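Local atomic coordinates of yfhH hypothetical protein (Bacillus subtilis, PDB entry 1SF9), a protein that is of unknown function but has been put forward as a putative transcriptional regulator and assembles as a homodimer. Residues I97-L100 with A105-Y108. Residues are numbered along the deposited sequence; the frame is centred on the assembly and turned at random.
Sequences ISYL and AWGY
A classic beta bulge interrupts the antiparallel hairpin of strands 94-101 and 104-109, where S98 and Y99 face W106. Both amides donate to W106 O: S98 N lies 2.6 Å from it, in the carbonyl plane, and Y99 N 3.0 Å from it, tilted 21° out of that plane. W106 N returns a hydrogen bond to Y99 O, 2.8 Å long and meeting the carbonyl almost head-on. The extra residue shifts the pairing by one: Y99 pairs with W106, while I97, two residues back, faces G107, only one residue on. G107 suits this place, since a CB on it would press against I97 CA and S98 N. On one face of the sheet the Y99 ring lies alongside W106, both side chains pointing the same way. Their planes are only 10° apart but slid, so W106 CB sits over the tyrosine face, 3.6 Å from its centroid, in a CH-pi contact, while Y99 OH rests above the indole. Y99 reaches there with CG between its backbone N and carbonyl carbon (chi1 62°). An alanine in place of W106 would probably leave Y99 OH without its indole cover and the phenol freer to turn. S98 OG passes G107 CA (3.5 Å) to hydrogen-bond E116 OE1 of strand 115-120, beyond strand 104-109. On the other face, A105 CB meets L100 CD2 and I97 CD1, each at 3.9 Å.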
ATOM      1  N   ILE A  97       3.731   7.909 -12.789  1.00  4.21           N
ATOM      2  CA  ILE A  97       3.851   8.728 -11.591  1.00  5.49           C
ATOM      3  C   ILE A  97       3.902  10.233 -11.900  1.00  6.38           C
ATOM      4  O   ILE A  97       4.631  10.661 -12.786  1.00  7.64           O
ATOM      5  CB  ILE A  97       5.129   8.369 -10.819  1.00  5.35           C
ATOM      6  CG1 ILE A  97       5.044   6.913 -10.359  1.00  3.79           C
ATOM      7  CG2 ILE A  97       5.304   9.293  -9.576  1.00  6.48           C
ATOM      8  CD1 ILE A  97       6.192   6.521  -9.384  1.00  7.23           C
ATOM      9  N   SER A  98       3.116  11.017 -11.168  1.00  5.24           N
ATOM     10  CA  SER A  98       3.123  12.475 -11.317  1.00  8.62           C
ATOM     11  C   SER A  98       4.097  13.008 -10.264  1.00  6.30           C
ATOM     12  O   SER A  98       4.955  13.867 -10.543  1.00  7.51           O
ATOM     13  CB  SER A  98       1.731  13.066 -11.103  1.00  9.32           C
ATOM     14  OG  SER A  98       0.856  12.677 -12.167  1.00  9.38           O
ATOM     15  N   TYR A  99       3.927  12.530  -9.029  1.00  5.05           N
ATOM     16  CA  TYR A  99       4.832  12.913  -7.950  1.00  4.46           C
ATOM     17  C   TYR A  99       4.704  11.957  -6.780  1.00  6.16           C
ATOM     18  O   TYR A  99       3.795  11.112  -6.719  1.00  6.58           O
ATOM     19  CB  TYR A  99       4.579  14.361  -7.449  1.00  4.55           C
ATOM     20  CG  TYR A  99       3.212  14.581  -6.859  1.00  6.51           C
ATOM     21  CD1 TYR A  99       2.979  14.408  -5.491  1.00  8.38           C
ATOM     22  CD2 TYR A  99       2.141  14.927  -7.670  1.00  8.06           C
ATOM     23  CE1 TYR A  99       1.692  14.584  -4.952  1.00 10.73           C
ATOM     24  CE2 TYR A  99       0.852  15.093  -7.134  1.00  9.68           C
ATOM     25  CZ  TYR A  99       0.649  14.920  -5.780  1.00 11.57           C
ATOM     26  OH  TYR A  99      -0.626  15.092  -5.271  1.00 14.96           O
ATOM     27  N   LEU A 100       5.638  12.067  -5.851  1.00  6.60           N
ATOM     28  CA  LEU A 100       5.623  11.207  -4.673  1.00  8.83           C
ATOM     29  C   LEU A 100       5.295  12.027  -3.436  1.00  9.15           C
ATOM     30  O   LEU A 100       5.613  13.221  -3.373  1.00  9.99           O
ATOM     31  CB  LEU A 100       6.997  10.566  -4.466  1.00  8.20           C
ATOM     32  CG  LEU A 100       7.551   9.720  -5.624  1.00 12.63           C
ATOM     33  CD1 LEU A 100       9.001   9.402  -5.371  1.00 19.23           C
ATOM     34  CD2 LEU A 100       6.732   8.451  -5.741  1.00 11.99           C
ATOM     35  N   ALA A 105       2.556   7.120  -4.419  1.00  3.29           N
ATOM     36  CA  ALA A 105       2.872   7.726  -5.687  1.00  4.87           C
ATOM     37  C   ALA A 105       1.529   8.262  -6.201  1.00  4.91           C
ATOM     38  O   ALA A 105       0.540   7.530  -6.312  1.00  5.68           O
ATOM     39  CB  ALA A 105       3.429   6.693  -6.658  1.00  4.44           C
ATOM     40  N   TRP A 106       1.501   9.558  -6.485  1.00  3.88           N
ATOM     41  CA  TRP A 106       0.312  10.177  -7.060  1.00  6.26           C
ATOM     42  C   TRP A 106       0.545  10.180  -8.563  1.00  5.17           C
ATOM     43  O   TRP A 106       1.634  10.540  -9.030  1.00  6.52           O
ATOM     44  CB  TRP A 106       0.146  11.600  -6.542  1.00  4.90           C
ATOM     45  CG  TRP A 106      -0.350  11.611  -5.139  1.00  5.99           C
ATOM     46  CD1 TRP A 106       0.395  11.498  -4.006  1.00  8.28           C
ATOM     47  CD2 TRP A 106      -1.720  11.664  -4.718  1.00  9.89           C
ATOM     48  NE1 TRP A 106      -0.430  11.478  -2.889  1.00 10.07           N
ATOM     49  CE2 TRP A 106      -1.729  11.578  -3.307  1.00  9.24           C
ATOM     50  CE3 TRP A 106      -2.934  11.774  -5.400  1.00  9.05           C
ATOM     51  CZ2 TRP A 106      -2.915  11.606  -2.557  1.00 10.64           C
ATOM     52  CZ3 TRP A 106      -4.123  11.804  -4.651  1.00 13.01           C
ATOM     53  CH2 TRP A 106      -4.098  11.719  -3.249  1.00 12.77           C
ATOM     54  N   GLY A 107      -0.468   9.772  -9.319  1.00  3.86           N
ATOM     55  CA  GLY A 107      -0.289   9.715 -10.761  1.00  4.83           C
ATOM     56  C   GLY A 107      -1.582   9.263 -11.400  1.00  5.78           C
ATOM     57  O   GLY A 107      -2.653   9.561 -10.892  1.00  7.82           O
ATOM     58  N   TYR A 108      -1.492   8.567 -12.522  1.00  3.58           N
ATOM     59  CA  TYR A 108      -2.698   8.092 -13.181  1.00  4.80           C
ATOM     60  C   TYR A 108      -2.453   6.795 -13.948  1.00  5.80           C
ATOM     61  O   TYR A 108      -1.336   6.472 -14.376  1.00  5.15           O
ATOM     62  CB  TYR A 108      -3.231   9.140 -14.186  1.00  5.54           C
ATOM     63  CG  TYR A 108      -2.210   9.541 -15.217  1.00  6.52           C
ATOM     64  CD1 TYR A 108      -1.275  10.548 -14.938  1.00  2.00           C
ATOM     65  CD2 TYR A 108      -2.134   8.869 -16.447  1.00  3.09           C
ATOM     66  CE1 TYR A 108      -0.266  10.884 -15.867  1.00  5.86           C
ATOM     67  CE2 TYR A 108      -1.138   9.196 -17.379  1.00  6.98           C
ATOM     68  CZ  TYR A 108      -0.216  10.201 -17.085  1.00  5.32           C
ATOM     69  OH  TYR A 108       0.739  10.552 -18.023  1.00  7.66           O
TER